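Local coordinates for A rubisco-like protein (Burkholderia fungorum, PDB 3NWR), which is of unproven function but belongs to the rubisco-like proteins, relatives of the rubisco large chain that probably act on enolisable substrates rather than fixing carbon dioxide, at residues A[13-24]-A[89-100]. Numbering follows the deposited sequence.
Sequences DTLEADYLIETP and WRRARITLSFPL
Asp18 OD1 accepts a short hydrogen bond from Thr95 OG1, 2.6 Å away, and also pairs with Arg133 of the neighbouring strand 126-133. The hydroxyl comes from above the carboxylate plane. Thr95 turns OG1 beside its own backbone N (chi1 -64°), so that it lies alongside Asp18 and points the same way; being beta-branched, threonine suits the strand as well. The other oxygen, OD2, receives Arg93 NH2 at 3.0 Å in a salt bridge. Arg93 is extended from CG to NE, long enough to reach diagonally from its own pair with Leu20 to Asp18, two residues away, and its guanidinium meets the anti side of OD2 with the two planes 75° apart. Water 1 joins the same face, bound by Thr14 OG1, Ser97 OG and Glu16 OE2; Glu16 OE1 forms a salt bridge with Arg133, the arginine shared with Asp18.

The opposite face, between Leu15 and Ile94, is largely apolar; farther on, Arg90 makes it polar, in a salt bridge with Glu66. Ile94 CG1 packs against Tyr19 CB at 3.7 Å, while the phenol ring crosses Leu96 at about a right angle, Tyr19 CE2 lying 3.8 Å from Leu96 CD1; the Tyr19 hydroxyl is satisfied by the carbonyl of Val114. Leu15 CD1 rests on Phe98 CD1 (3.9 Å), and helix 27-37 packs on Ile21 and Ile94. Beyond the last pair, nonpolar ring carbons of Pro24 meet the CD1 and NE1 side of the Trp89 indole.

Strands 14-23 and 89-99 run antiparallel at 162° as the central strands of the four-stranded sheet in the rubisco-type N-terminal domain. Regular backbone bonds join them, weakening only at Arg90 N to Thr23 O. Alternating side chains thus give one face richer in hydrogen bonds and ion pairs, the other mostly hydrocarbon, and two arginines probably stabilise buried Asp18 as carboxylate.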
ATOM      1  N   ASP A  13      -6.486  -1.744 -27.167  1.00 24.69           N
ATOM      2  CA  ASP A  13      -7.598  -2.166 -26.315  1.00 22.95           C
ATOM      3  C   ASP A  13      -7.126  -3.018 -25.137  1.00 18.20           C
ATOM      4  O   ASP A  13      -7.942  -3.581 -24.399  1.00 19.30           O
ATOM      5  CB  ASP A  13      -8.649  -2.933 -27.130  1.00 25.76           C
ATOM      6  CG  ASP A  13      -9.293  -2.075 -28.207  1.00 34.63           C
ATOM      7  OD1 ASP A  13      -9.491  -2.580 -29.334  1.00 39.77           O
ATOM      8  OD2 ASP A  13      -9.593  -0.895 -27.930  1.00 40.14           O
ATOM      9  N   THR A  14      -5.811  -3.117 -24.967  1.00 19.05           N
ATOM     10  CA  THR A  14      -5.250  -3.912 -23.874  1.00 17.37           C
ATOM     11  C   THR A  14      -4.112  -3.179 -23.186  1.00 18.44           C
ATOM     12  O   THR A  14      -3.574  -2.213 -23.708  1.00 18.36           O
ATOM     13  CB  THR A  14      -4.679  -5.258 -24.363  1.00 19.43           C
ATOM     14  OG1 THR A  14      -3.540  -5.020 -25.203  1.00 22.78           O
ATOM     15  CG2 THR A  14      -5.720  -6.050 -25.128  1.00 20.73           C
ATOM     16  N   LEU A  15      -3.759  -3.649 -21.996  1.00 17.39           N
ATOM     17  CA  LEU A  15      -2.466  -3.323 -21.419  1.00 15.96           C
ATOM     18  C   LEU A  15      -1.747  -4.638 -21.135  1.00 16.74           C
ATOM     19  O   LEU A  15      -2.362  -5.708 -21.124  1.00 16.85           O
ATOM     20  CB  LEU A  15      -2.610  -2.473 -20.147  1.00 16.20           C
ATOM     21  CG  LEU A  15      -3.361  -3.112 -18.977  1.00 16.29           C
ATOM     22  CD1 LEU A  15      -2.466  -4.066 -18.175  1.00 16.99           C
ATOM     23  CD2 LEU A  15      -3.926  -2.016 -18.078  1.00 18.90           C
ATOM     24  N   GLU A  16      -0.444  -4.563 -20.916  1.00 17.23           N
ATOM     25  CA  GLU A  16       0.327  -5.749 -20.594  1.00 14.70           C
ATOM     26  C   GLU A  16       1.044  -5.616 -19.255  1.00 14.39           C
ATOM     27  O   GLU A  16       1.467  -4.529 -18.860  1.00 15.86           O
ATOM     28  CB  GLU A  16       1.318  -6.066 -21.705  1.00 18.48           C
ATOM     29  CG  GLU A  16       0.613  -6.448 -22.993  1.00 21.97           C
ATOM     30  CD  GLU A  16       1.563  -6.720 -24.132  1.00 25.53           C
ATOM     31  OE1 GLU A  16       2.799  -6.698 -23.918  1.00 26.92           O
ATOM     32  OE2 GLU A  16       1.062  -6.961 -25.250  1.00 31.41           O
ATOM     33  N   ALA A  17       1.170  -6.744 -18.568  1.00 14.69           N
ATOM     34  CA  ALA A  17       1.846  -6.788 -17.283  1.00 14.79           C
ATOM     35  C   ALA A  17       2.792  -7.980 -17.268  1.00 14.92           C
ATOM     36  O   ALA A  17       2.389  -9.091 -17.607  1.00 16.20           O
ATOM     37  CB  ALA A  17       0.822  -6.904 -16.162  1.00 14.37           C
ATOM     38  N   ASP A  18       4.041  -7.746 -16.877  1.00 15.18           N
ATOM     39  CA  ASP A  18       5.042  -8.812 -16.795  1.00 14.36           C
ATOM     40  C   ASP A  18       5.234  -9.213 -15.340  1.00 15.81           C
ATOM     41  O   ASP A  18       5.291  -8.346 -14.462  1.00 14.75           O
ATOM     42  CB  ASP A  18       6.395  -8.339 -17.341  1.00 15.38           C
ATOM     43  CG  ASP A  18       6.390  -8.112 -18.844  1.00 19.93           C
ATOM     44  OD1 ASP A  18       5.403  -8.467 -19.516  1.00 17.71           O
ATOM     45  OD2 ASP A  18       7.397  -7.580 -19.350  1.00 27.93           O
ATOM     46  N   TYR A  19       5.350 -10.517 -15.087  1.00 14.87           N
ATOM     47  CA  TYR A  19       5.576 -11.046 -13.743  1.00 13.71           C
ATOM     48  C   TYR A  19       6.723 -12.029 -13.711  1.00 16.36           C
ATOM     49  O   TYR A  19       7.061 -12.641 -14.725  1.00 17.42           O
ATOM     50  CB  TYR A  19       4.339 -11.788 -13.226  1.00 14.14           C
ATOM     51  CG  TYR A  19       3.087 -10.964 -13.215  1.00 13.86           C
ATOM     52  CD1 TYR A  19       2.651 -10.348 -12.050  1.00 13.25           C
ATOM     53  CD2 TYR A  19       2.333 -10.808 -14.368  1.00 12.65           C
ATOM     54  CE1 TYR A  19       1.489  -9.591 -12.043  1.00 13.10           C
ATOM     55  CE2 TYR A  19       1.175 -10.053 -14.368  1.00 14.37           C
ATOM     56  CZ  TYR A  19       0.769  -9.441 -13.207  1.00 15.07           C
ATOM     57  OH  TYR A  19      -0.376  -8.683 -13.210  1.00 15.88           O
ATOM     58  N   LEU A  20       7.316 -12.171 -12.530  1.00 13.21           N
ATOM     59  CA  LEU A  20       8.159 -13.315 -12.220  1.00 13.97           C
ATOM     60  C   LEU A  20       7.359 -14.181 -11.266  1.00 17.98           C
ATOM     61  O   LEU A  20       6.951 -13.715 -10.199  1.00 17.04           O
ATOM     62  CB  LEU A  20       9.460 -12.857 -11.549  1.00 18.09           C
ATOM     63  CG  LEU A  20      10.267 -13.947 -10.834  1.00 24.21           C
ATOM     64  CD1 LEU A  20      10.876 -14.906 -11.840  1.00 21.49           C
ATOM     65  CD2 LEU A  20      11.352 -13.320  -9.962  1.00 28.83           C
ATOM     66  N   ILE A  21       7.107 -15.436 -11.635  1.00 15.37           N
ATOM     67  CA  ILE A  21       6.376 -16.319 -10.744  1.00 14.83           C
ATOM     68  C   ILE A  21       7.219 -17.522 -10.355  1.00 16.39           C
ATOM     69  O   ILE A  21       8.186 -17.867 -11.037  1.00 15.89           O
ATOM     70  CB  ILE A  21       5.037 -16.793 -11.341  1.00 16.50           C
ATOM     71  CG1 ILE A  21       5.269 -17.677 -12.572  1.00 18.15           C
ATOM     72  CG2 ILE A  21       4.163 -15.594 -11.672  1.00 19.55           C
ATOM     73  CD1 ILE A  21       4.012 -18.424 -13.019  1.00 21.48           C
ATOM     74  N   GLU A  22       6.871 -18.118  -9.223  1.00 15.49           N
ATOM     75  CA  GLU A  22       7.554 -19.304  -8.728  1.00 15.14           C
ATOM     76  C   GLU A  22       6.493 -20.277  -8.245  1.00 15.04           C
ATOM     77  O   GLU A  22       5.569 -19.896  -7.527  1.00 16.51           O
ATOM     78  CB  GLU A  22       8.490 -18.932  -7.584  1.00 16.76           C
ATOM     79  CG  GLU A  22       9.301 -20.092  -7.016  1.00 18.34           C
ATOM     80  CD  GLU A  22      10.039 -19.687  -5.754  1.00 18.49           C
ATOM     81  OE1 GLU A  22      10.927 -18.807  -5.847  1.00 21.41           O
ATOM     82  OE2 GLU A  22       9.707 -20.231  -4.681  1.00 17.66           O
ATOM     83  N   THR A  23       6.620 -21.542  -8.642  1.00 15.94           N
ATOM     84  CA  THR A  23       5.604 -22.538  -8.326  1.00 16.14           C
ATOM     85  C   THR A  23       6.186 -23.931  -8.534  1.00 17.45           C
ATOM     86  O   THR A  23       7.002 -24.130  -9.432  1.00 18.65           O
ATOM     87  CB  THR A  23       4.352 -22.371  -9.226  1.00 17.06           C
ATOM     88  OG1 THR A  23       3.392 -23.391  -8.926  1.00 16.95           O
ATOM     89  CG2 THR A  23       4.731 -22.437 -10.717  1.00 19.85           C
ATOM     90  N   PRO A  24       5.785 -24.895  -7.691  1.00 16.81           N
ATOM     91  CA  PRO A  24       6.228 -26.269  -7.944  1.00 20.14           C
ATOM     92  C   PRO A  24       5.339 -26.912  -9.002  1.00 22.42           C
ATOM     93  O   PRO A  24       5.631 -28.020  -9.466  1.00 23.50           O
ATOM     94  CB  PRO A  24       6.015 -26.945  -6.596  1.00 20.94           C
ATOM     95  CG  PRO A  24       4.833 -26.241  -6.014  1.00 20.29           C
ATOM     96  CD  PRO A  24       4.942 -24.798  -6.485  1.00 18.13           C
ATOM     97  N   TRP A  89      11.096 -25.797  -7.140  1.00 24.05           N
ATOM     98  CA  TRP A  89      10.200 -24.656  -7.274  1.00 21.91           C
ATOM     99  C   TRP A  89      10.530 -23.879  -8.532  1.00 18.93           C
ATOM    100  O   TRP A  89      11.461 -23.073  -8.575  1.00 21.22           O
ATOM    101  CB  TRP A  89      10.218 -23.812  -5.997  1.00 21.29           C
ATOM    102  CG  TRP A  89       9.532 -24.562  -4.921  1.00 20.75           C
ATOM    103  CD1 TRP A  89       8.220 -24.468  -4.563  1.00 19.70           C
ATOM    104  CD2 TRP A  89      10.094 -25.604  -4.117  1.00 24.16           C
ATOM    105  NE1 TRP A  89       7.935 -25.367  -3.565  1.00 23.22           N
ATOM    106  CE2 TRP A  89       9.072 -26.074  -3.270  1.00 24.41           C
ATOM    107  CE3 TRP A  89      11.370 -26.172  -4.018  1.00 26.02           C
ATOM    108  CZ2 TRP A  89       9.282 -27.083  -2.334  1.00 26.78           C
ATOM    109  CZ3 TRP A  89      11.576 -27.177  -3.087  1.00 28.13           C
ATOM    110  CH2 TRP A  89      10.538 -27.621  -2.260  1.00 24.17           C
ATOM    111  N   ARG A  90       9.773 -24.179  -9.579  1.00 18.41           N
ATOM    112  CA  ARG A  90      10.042 -23.653 -10.895  1.00 17.94           C
ATOM    113  C   ARG A  90       9.816 -22.147 -10.953  1.00 17.74           C
ATOM    114  O   ARG A  90       8.969 -21.609 -10.240  1.00 19.54           O
ATOM    115  CB  ARG A  90       9.193 -24.389 -11.930  1.00 19.92           C
ATOM    116  CG  ARG A  90       9.401 -25.908 -11.877  1.00 22.78           C
ATOM    117  CD  ARG A  90       8.338 -26.668 -12.662  1.00 23.16           C
ATOM    118  NE  ARG A  90       8.444 -26.407 -14.091  1.00 22.82           N
ATOM    119  CZ  ARG A  90       7.695 -27.001 -15.014  1.00 23.37           C
ATOM    120  NH1 ARG A  90       6.774 -27.887 -14.656  1.00 23.75           N
ATOM    121  NH2 ARG A  90       7.860 -26.699 -16.293  1.00 22.91           N
ATOM    122  N   ARG A  91      10.580 -21.479 -11.801  1.00 18.57           N
ATOM    123  CA  ARG A  91      10.463 -20.039 -11.959  1.00 18.30           C
ATOM    124  C   ARG A  91      10.218 -19.690 -13.412  1.00 19.98           C
ATOM    125  O   ARG A  91      10.739 -20.344 -14.315  1.00 17.96           O
ATOM    126  CB  ARG A  91      11.720 -19.344 -11.441  1.00 19.10           C
ATOM    127  CG  ARG A  91      11.848 -19.414  -9.921  1.00 22.05           C
ATOM    128  CD  ARG A  91      13.229 -19.010  -9.442  1.00 27.04           C
ATOM    129  NE  ARG A  91      13.536 -17.616  -9.734  1.00 31.18           N
ATOM    130  CZ  ARG A  91      14.403 -17.216 -10.661  1.00 29.91           C
ATOM    131  NH1 ARG A  91      15.053 -18.105 -11.400  1.00 29.64           N
ATOM    132  NH2 ARG A  91      14.617 -15.924 -10.856  1.00 28.53           N
ATOM    133  N   ALA A  92       9.409 -18.665 -13.644  1.00 16.95           N
ATOM    134  CA  ALA A  92       9.158 -18.216 -15.002  1.00 16.18           C
ATOM    135  C   ALA A  92       8.842 -16.733 -15.061  1.00 17.26           C
ATOM    136  O   ALA A  92       8.248 -16.181 -14.131  1.00 17.25           O
ATOM    137  CB  ALA A  92       8.023 -19.012 -15.625  1.00 16.71           C
ATOM    138  N   ARG A  93       9.252 -16.097 -16.154  1.00 15.20           N
ATOM    139  CA  ARG A  93       8.801 -14.749 -16.473  1.00 15.54           C
ATOM    140  C   ARG A  93       7.593 -14.890 -17.376  1.00 19.64           C
ATOM    141  O   ARG A  93       7.628 -15.648 -18.346  1.00 20.00           O
ATOM    142  CB  ARG A  93       9.887 -13.938 -17.192  1.00 20.81           C
ATOM    143  CG  ARG A  93       9.501 -12.465 -17.368  1.00 27.32           C
ATOM    144  CD  ARG A  93      10.548 -11.637 -18.106  1.00 37.39           C
ATOM    145  NE  ARG A  93      10.074 -10.269 -18.316  1.00 34.89           N
ATOM    146  CZ  ARG A  93      10.567  -9.197 -17.702  1.00 35.61           C
ATOM    147  NH1 ARG A  93      11.576  -9.323 -16.849  1.00 42.18           N
ATOM    148  NH2 ARG A  93      10.063  -7.993 -17.955  1.00 37.86           N
ATOM    149  N   ILE A  94       6.516 -14.181 -17.058  1.00 14.43           N
ATOM    150  CA  ILE A  94       5.310 -14.282 -17.865  1.00 15.84           C
ATOM    151  C   ILE A  94       4.795 -12.899 -18.227  1.00 18.39           C
ATOM    152  O   ILE A  94       5.098 -11.917 -17.551  1.00 16.38           O
ATOM    153  CB  ILE A  94       4.205 -15.072 -17.148  1.00 17.38           C
ATOM    154  CG1 ILE A  94       3.679 -14.288 -15.942  1.00 18.10           C
ATOM    155  CG2 ILE A  94       4.720 -16.459 -16.736  1.00 16.64           C
ATOM    156  CD1 ILE A  94       2.469 -14.916 -15.301  1.00 19.33           C
ATOM    157  N   THR A  95       4.034 -12.823 -19.312  1.00 16.87           N
ATOM    158  CA  THR A  95       3.359 -11.588 -19.673  1.00 15.58           C
ATOM    159  C   THR A  95       1.877 -11.870 -19.783  1.00 17.73           C
ATOM    160  O   THR A  95       1.474 -12.812 -20.475  1.00 16.68           O
ATOM    161  CB  THR A  95       3.853 -11.031 -21.024  1.00 16.80           C
ATOM    162  OG1 THR A  95       5.236 -10.675 -20.926  1.00 18.34           O
ATOM    163  CG2 THR A  95       3.046  -9.800 -21.417  1.00 17.76           C
ATOM    164  N   LEU A  96       1.067 -11.069 -19.090  1.00 15.52           N
ATOM    165  CA  LEU A  96      -0.383 -11.133 -19.224  1.00 16.24           C
ATOM    166  C   LEU A  96      -0.902  -9.947 -20.028  1.00 16.00           C
ATOM    167  O   LEU A  96      -0.364  -8.844 -19.944  1.00 17.04           O
ATOM    168  CB  LEU A  96      -1.074 -11.156 -17.856  1.00 16.75           C
ATOM    169  CG  LEU A  96      -0.693 -12.299 -16.922  1.00 18.53           C
ATOM    170  CD1 LEU A  96      -1.573 -12.259 -15.672  1.00 17.21           C
ATOM    171  CD2 LEU A  96      -0.821 -13.628 -17.628  1.00 19.68           C
ATOM    172  N   SER A  97      -1.953 -10.191 -20.806  1.00 16.16           N
ATOM    173  CA  SER A  97      -2.638  -9.140 -21.546  1.00 16.32           C
ATOM    174  C   SER A  97      -4.035  -8.958 -20.966  1.00 16.13           C
ATOM    175  O   SER A  97      -4.799  -9.917 -20.882  1.00 17.03           O
ATOM    176  CB  SER A  97      -2.738  -9.517 -23.028  1.00 17.87           C
ATOM    177  OG  SER A  97      -3.405  -8.513 -23.776  1.00 21.42           O
ATOM    178  N   PHE A  98      -4.355  -7.732 -20.551  1.00 15.91           N
ATOM    179  CA  PHE A  98      -5.637  -7.420 -19.921  1.00 17.47           C
ATOM    180  C   PHE A  98      -6.480  -6.517 -20.810  1.00 17.08           C
ATOM    181  O   PHE A  98      -5.982  -5.507 -21.299  1.00 17.41           O
ATOM    182  CB  PHE A  98      -5.407  -6.678 -18.602  1.00 18.76           C
ATOM    183  CG  PHE A  98      -4.951  -7.559 -17.470  1.00 16.31           C
ATOM    184  CD1 PHE A  98      -3.603  -7.688 -17.167  1.00 17.96           C
ATOM    185  CD2 PHE A  98      -5.880  -8.235 -16.693  1.00 18.16           C
ATOM    186  CE1 PHE A  98      -3.194  -8.494 -16.111  1.00 16.74           C
ATOM    187  CE2 PHE A  98      -5.473  -9.050 -15.638  1.00 18.41           C
ATOM    188  CZ  PHE A  98      -4.136  -9.180 -15.354  1.00 16.11           C
ATOM    189  N   PRO A  99      -7.764  -6.859 -21.005  1.00 17.72           N
ATOM    190  CA  PRO A  99      -8.647  -5.962 -21.760  1.00 17.04           C
ATOM    191  C   PRO A  99      -8.983  -4.701 -20.967  1.00 16.74           C
ATOM    192  O   PRO A  99      -9.475  -4.785 -19.838  1.00 17.68           O
ATOM    193  CB  PRO A  99      -9.921  -6.798 -21.970  1.00 20.61           C
ATOM    194  CG  PRO A  99      -9.560  -8.196 -21.611  1.00 23.82           C
ATOM    195  CD  PRO A  99      -8.443  -8.104 -20.613  1.00 19.96           C
ATOM    196  N   LEU A 100      -8.730  -3.540 -21.560  1.00 17.58           N
ATOM    197  CA  LEU A 100      -8.969  -2.269 -20.880  1.00 14.71           C
ATOM    198  C   LEU A 100     -10.427  -2.076 -20.493  1.00 15.74           C
ATOM    199  O   LEU A 100     -10.739  -1.418 -19.499  1.00 16.46           O
ATOM    200  CB  LEU A 100      -8.507  -1.104 -21.752  1.00 16.79           C
ATOM    201  CG  LEU A 100      -7.019  -1.109 -22.075  1.00 17.52           C
ATOM    202  CD1 LEU A 100      -6.627   0.111 -22.916  1.00 19.52           C
ATOM    203  CD2 LEU A 100      -6.185  -1.164 -20.796  1.00 20.14           C
TER
HETATM  204  O   HOH W   1      -1.820  -7.119 -25.536  1.00 28.02           O
HETATM  205  O   HOH W   2       5.908 -29.136 -12.013  1.00 27.56           O